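Local coordinates for solute-binding protein (PDB 2ZYO) that binds cyclodextrins and linear maltodextrins outside the cell, here holding maltotetraose, and probably hands them to a membrane transporter for uptake, at residues F181-A186 with K269-D274; G202-E207 with D383-M388. All blocks are in the same frame, centred on the assembly; numbering follows the deposited sequence.

In the fold
From the N terminus, the chain first reaches helix 174-183, whose C-terminal end supplies residues 181-186 of contact 1. It then runs through the hairpin of strands 189-192 and 195-201 to the turn at 202-207 of contact 2, which starts helix 206-220. Residues 269-274, between strands 262-265 and 278-287, close the first loop, with 82 residues in between. Contact 2 closes on helix 377-394, with 175 residues between its own segments, so the two loops cross rather than nest. Contact 1 ties the helix end to a turn, and contact 2 ties the hairpin exit to the C-terminal helix. E207 packs on K184, G185 and A186, joining the two.

Contact 1 of 2, residues F181-A186 with K269-D274; sequences FAAKGA and KIDGKD
A183 lays its CB against the side chain of I270, touching CD1 at 3.7 Å while CG1 and CG2 stand only slightly farther off. One methyl thus meets three carbons of the isoleucine. I270 points CG1 anti to its own backbone N (chi1 -178°), and the branch reaches across to the helix end with CD1 as its tip. The same A183 CB also meets the carboxylate of D271, at 3.5 Å from OD2.

That oxygen is the polar centre of the contact. K184 NZ donates to D271 OD2 at 2.8 Å, a salt bridge made through the syn lone pair, on the side facing OD1. The other carboxylate oxygen is less involved, with D271 OD1 3.5 Å from K184 NZ. The lysine leaves the helix end pointing away from the turn, but a bend at chi2 (-54°) brings the rest of the chain back, crossing the aspartate at about a right angle; its CE lies 3.4 Å from D271 OD2. E214 on helix 206-220 forms a second salt bridge with the same ammonium.

Each backbone turns sharply here. Helix 174-183 finishes in a Schellman motif: G185 takes positive phi, A186 N bonds to F181 O and G185 N to A182 O. K184 N also reaches F181 O, from the other face of its carbonyl plane. Across the contact, I270 to K273 form a type I' turn closed by bonds in both directions between the two end residues, and D271 sits at its first corner.

A small apolar patch therefore lies beside one charged link. Since K184 is shared by two acidic groups, its positive charge is probably stabilised, and its ammonium links the turn and helix 206-220 to the same helix end.

Contact 2 of 2, residues G202-E207 with D383-M388; sequences GLNSPE and DAVKIM
V385 presses its CG2 methyl into the corner between L203 and N204, the nearest pair of CA atoms being those of N204 and V385, 6.6 Å apart. CG2 of V385 lies 3.9 Å from L203 CB and 3.7 Å from N204 CB. Both valine methyls touch the asparagine: N204 OD1 stands 3.7 Å from each of V385 CG1 and CG2.

N204 crosses the valine at about a right angle. Its chi1 of 67° places CG between its backbone N and carbonyl carbon, and the amide lies over the valine methyls through CG and OD1. The nitrogen end is put to polar use, for N204 ND2 donates to N382 OD1, one residue before 383-388 on the same helix, which fixes how the amide is turned.

Farther along the helix M388 reaches L203. The leucine holds CG anti to its carbonyl carbon (chi1 -68°), the conformation in which its CD1 meets the methionine methyl. Beyond CG the M388 chain is extended, and the terminal CE lies 3.7 Å from L203 CD1; the two side chains cross at about a right angle. Both also pack on I363 of helix 360-371 and on V359, while V385 and M388 together rest on I201 at the end of strand 195-201.

Past N204 the turn becomes a helix: S205 is the N-cap of helix 206-220, its OG accepting from A208 N. The side chain of M388 is about 11 Å from a bound glucose unit, so this is buried packing well outside direct contact with the sugar.

Across 202-207 and 383-388 the meeting is van der Waals in character. It brings the hairpin exit, helix 360-371 and helix 377-394 onto one apolar core, with the N204 amide supplying a polar link at its margin.

Contact 1 of 2, residues F181-A186 with K269-D274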
loop_
_atom_site.group_PDB
_atom_site.type_symbol
_atom_site.label_atom_id
_atom_site.label_comp_id
_atom_site.label_asym_id
_atom_site.label_seq_id
_atom_site.Cartn_x
_atom_site.Cartn_y
_atom_site.Cartn_z
ATOM N N PHE A 181 6.272 14.988 -3.102
ATOM C CA PHE A 181 6.841 15.452 -1.838
ATOM C C PHE A 181 8.178 14.773 -1.554
ATOM O O PHE A 181 9.151 15.435 -1.189
ATOM C CB PHE A 181 5.853 15.227 -0.690
ATOM C CG PHE A 181 4.653 16.134 -0.742
ATOM C CD1 PHE A 181 4.623 17.303 0.005
ATOM C CD2 PHE A 181 3.558 15.821 -1.543
ATOM C CE1 PHE A 181 3.516 18.152 -0.036
ATOM C CE2 PHE A 181 2.443 16.664 -1.597
ATOM C CZ PHE A 181 2.424 17.829 -0.841
ATOM N N ALA A 182 8.226 13.455 -1.746
ATOM C CA ALA A 182 9.453 12.681 -1.551
ATOM C C ALA A 182 10.587 13.158 -2.461
ATOM O O ALA A 182 11.748 13.186 -2.048
ATOM C CB ALA A 182 9.187 11.200 -1.763
ATOM N N ALA A 183 10.240 13.545 -3.691
ATOM C CA ALA A 183 11.209 14.068 -4.659
ATOM C C ALA A 183 11.946 15.295 -4.130
ATOM O O ALA A 183 13.118 15.507 -4.443
ATOM C CB ALA A 183 10.515 14.401 -5.971
ATOM N N LYS A 184 11.252 16.098 -3.326
ATOM C CA LYS A 184 11.822 17.330 -2.784
ATOM C C LYS A 184 12.556 17.099 -1.463
ATOM O O LYS A 184 13.201 18.011 -0.942
ATOM C CB LYS A 184 10.733 18.395 -2.610
ATOM C CG LYS A 184 9.816 18.573 -3.818
ATOM C CD LYS A 184 10.588 18.846 -5.104
ATOM C CE LYS A 184 9.671 18.778 -6.308
ATOM N NZ LYS A 184 10.398 19.061 -7.580
ATOM N N GLY A 185 12.454 15.879 -0.936
ATOM C CA GLY A 185 13.085 15.509 0.330
ATOM C C GLY A 185 12.171 15.630 1.539
ATOM O O GLY A 185 12.635 15.552 2.678
ATOM N N ALA A 186 10.874 15.815 1.294
ATOM C CA ALA A 186 9.892 15.960 2.366
ATOM C C ALA A 186 9.508 14.615 2.972
ATOM O O ALA A 186 9.395 13.613 2.262
ATOM C CB ALA A 186 8.654 16.683 1.861
ATOM N N LYS A 269 11.496 9.291 -13.909
ATOM C CA LYS A 269 12.455 9.837 -12.956
ATOM C C LYS A 269 12.172 11.309 -12.688
ATOM O O LYS A 269 11.864 12.073 -13.606
ATOM C CB LYS A 269 13.894 9.618 -13.428
ATOM C CG LYS A 269 14.320 8.160 -13.364
ATOM C CD LYS A 269 15.800 7.981 -13.643
ATOM C CE LYS A 269 16.204 6.527 -13.442
ATOM N NZ LYS A 269 17.643 6.303 -13.744
ATOM N N ILE A 270 12.247 11.681 -11.415
ATOM C CA ILE A 270 11.924 13.030 -10.972
ATOM C C ILE A 270 13.091 13.602 -10.176
ATOM O O ILE A 270 13.664 12.924 -9.314
ATOM C CB ILE A 270 10.596 13.061 -10.157
ATOM C CG1 ILE A 270 10.237 14.497 -9.744
ATOM C CG2 ILE A 270 10.658 12.098 -8.957
ATOM C CD1 ILE A 270 8.796 14.679 -9.285
ATOM N N ASP A 271 13.446 14.848 -10.489
ATOM C CA ASP A 271 14.594 15.525 -9.887
ATOM C C ASP A 271 15.856 14.651 -9.930
ATOM O O ASP A 271 16.629 14.596 -8.973
ATOM C CB ASP A 271 14.259 16.007 -8.466
ATOM C CG ASP A 271 13.168 17.070 -8.455
ATOM O OD1 ASP A 271 13.293 18.063 -9.201
ATOM O OD2 ASP A 271 12.184 16.914 -7.704
ATOM N N GLY A 272 16.031 13.957 -11.054
ATOM C CA GLY A 272 17.222 13.152 -11.315
ATOM C C GLY A 272 17.263 11.770 -10.691
ATOM O O GLY A 272 18.232 11.031 -10.895
ATOM N N LYS A 273 16.224 11.410 -9.939
ATOM C CA LYS A 273 16.190 10.131 -9.222
ATOM C C LYS A 273 14.930 9.323 -9.500
ATOM O O LYS A 273 13.962 9.837 -10.062
ATOM C CB LYS A 273 16.305 10.359 -7.713
ATOM C CG LYS A 273 17.674 10.822 -7.225
ATOM C CD LYS A 273 17.778 10.737 -5.701
ATOM C CE LYS A 273 16.746 11.619 -5.009
ATOM N NZ LYS A 273 16.791 11.501 -3.525
ATOM N N ASP A 274 14.949 8.052 -9.095
ATOM C CA ASP A 274 13.757 7.211 -9.129
ATOM C C ASP A 274 12.652 7.850 -8.297
ATOM O O ASP A 274 12.915 8.393 -7.222
ATOM C CB ASP A 274 14.057 5.817 -8.567
ATOM C CG ASP A 274 15.039 5.033 -9.419
ATOM O OD1 ASP A 274 14.867 4.986 -10.655
ATOM O OD2 ASP A 274 15.974 4.442 -8.841
#

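Contact 2 of 2, residues G202-E207 with D383-M388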
loop_
_atom_site.group_PDB
_atom_site.type_symbol
_atom_site.label_atom_id
_atom_site.label_comp_id
_atom_site.label_asym_id
_atom_site.label_seq_id
_atom_site.Cartn_x
_atom_site.Cartn_y
_atom_site.Cartn_z
ATOM N N GLY A 202 6.948 16.648 9.147
ATOM C CA GLY A 202 7.723 17.347 8.125
ATOM C C GLY A 202 6.904 17.959 7.005
ATOM O O GLY A 202 7.461 18.423 6.011
ATOM N N LEU A 203 5.585 17.988 7.173
ATOM C CA LEU A 203 4.691 18.382 6.083
ATOM C C LEU A 203 4.486 19.892 5.906
ATOM O O LEU A 203 3.747 20.315 5.014
ATOM C CB LEU A 203 3.354 17.630 6.172
ATOM C CG LEU A 203 3.423 16.118 5.902
ATOM C CD1 LEU A 203 2.053 15.481 6.031
ATOM C CD2 LEU A 203 4.026 15.813 4.529
ATOM N N ASN A 204 5.139 20.703 6.737
ATOM C CA ASN A 204 5.201 22.147 6.475
ATOM C C ASN A 204 6.639 22.677 6.380
ATOM O O ASN A 204 6.896 23.868 6.576
ATOM C CB ASN A 204 4.338 22.956 7.461
ATOM C CG ASN A 204 4.855 22.908 8.888
ATOM O OD1 ASN A 204 5.390 21.898 9.340
ATOM N ND2 ASN A 204 4.681 24.011 9.611
ATOM N N SER A 205 7.560 21.772 6.054
ATOM C CA SER A 205 8.958 22.109 5.794
ATOM C C SER A 205 9.077 22.819 4.443
ATOM O O SER A 205 8.156 22.733 3.625
ATOM C CB SER A 205 9.802 20.836 5.776
ATOM O OG SER A 205 9.480 20.038 4.648
ATOM N N PRO A 206 10.204 23.520 4.198
ATOM C CA PRO A 206 10.412 24.109 2.872
ATOM C C PRO A 206 10.328 23.055 1.764
ATOM O O PRO A 206 9.785 23.330 0.691
ATOM C CB PRO A 206 11.832 24.678 2.959
ATOM C CG PRO A 206 12.049 24.928 4.402
ATOM C CD PRO A 206 11.320 23.830 5.114
ATOM N N GLU A 207 10.846 21.858 2.041
ATOM C CA GLU A 207 10.754 20.728 1.117
ATOM C C GLU A 207 9.299 20.393 0.786
ATOM O O GLU A 207 8.961 20.158 -0.374
ATOM C CB GLU A 207 11.455 19.495 1.696
ATOM C CG GLU A 207 12.977 19.602 1.796
ATOM C CD GLU A 207 13.475 20.296 3.059
ATOM O OE1 GLU A 207 12.657 20.825 3.845
ATOM O OE2 GLU A 207 14.708 20.312 3.263
ATOM N N ASP A 383 -1.612 25.284 8.061
ATOM C CA ASP A 383 -2.911 24.981 8.659
ATOM C C ASP A 383 -3.105 23.485 8.886
ATOM O O ASP A 383 -3.592 23.074 9.939
ATOM C CB ASP A 383 -4.047 25.523 7.786
ATOM C CG ASP A 383 -4.168 27.035 7.845
ATOM O OD1 ASP A 383 -3.433 27.679 8.625
ATOM O OD2 ASP A 383 -5.011 27.579 7.103
ATOM N N ALA A 384 -2.719 22.681 7.897
ATOM C CA ALA A 384 -2.873 21.228 7.971
ATOM C C ALA A 384 -2.054 20.621 9.105
ATOM O O ALA A 384 -2.553 19.767 9.841
ATOM C CB ALA A 384 -2.504 20.579 6.641
ATOM N N VAL A 385 -0.807 21.068 9.244
ATOM C CA VAL A 385 0.085 20.554 10.287
ATOM C C VAL A 385 -0.426 20.937 11.681
ATOM O O VAL A 385 -0.409 20.113 12.594
ATOM C CB VAL A 385 1.559 20.987 10.057
ATOM C CG1 VAL A 385 2.426 20.686 11.277
ATOM C CG2 VAL A 385 2.129 20.276 8.833
ATOM N N LYS A 386 -0.899 22.173 11.825
ATOM C CA LYS A 386 -1.527 22.624 13.072
ATOM C C LYS A 386 -2.688 21.706 13.474
ATOM O O LYS A 386 -2.802 21.312 14.637
ATOM C CB LYS A 386 -2.003 24.079 12.941
ATOM C CG LYS A 386 -2.600 24.685 14.217
ATOM C CD LYS A 386 -1.580 24.759 15.352
ATOM C CE LYS A 386 -2.197 25.326 16.626
ATOM N NZ LYS A 386 -3.308 24.485 17.168
ATOM N N ILE A 387 -3.531 21.368 12.501
ATOM C CA ILE A 387 -4.667 20.470 12.715
ATOM C C ILE A 387 -4.219 19.066 13.134
ATOM O O ILE A 387 -4.776 18.488 14.072
ATOM C CB ILE A 387 -5.587 20.420 11.465
ATOM C CG1 ILE A 387 -6.349 21.741 11.321
ATOM C CG2 ILE A 387 -6.558 19.248 11.547
ATOM C CD1 ILE A 387 -6.989 21.959 9.960
ATOM N N MET A 388 -3.204 18.535 12.451
ATOM C CA MET A 388 -2.636 17.222 12.779
ATOM C C MET A 388 -2.177 17.138 14.224
ATOM O O MET A 388 -2.523 16.199 14.942
ATOM C CB MET A 388 -1.434 16.921 11.889
ATOM C CG MET A 388 -1.765 16.602 10.467
ATOM S SD MET A 388 -0.247 16.550 9.512
ATOM C CE MET A 388 -0.929 16.793 7.875
#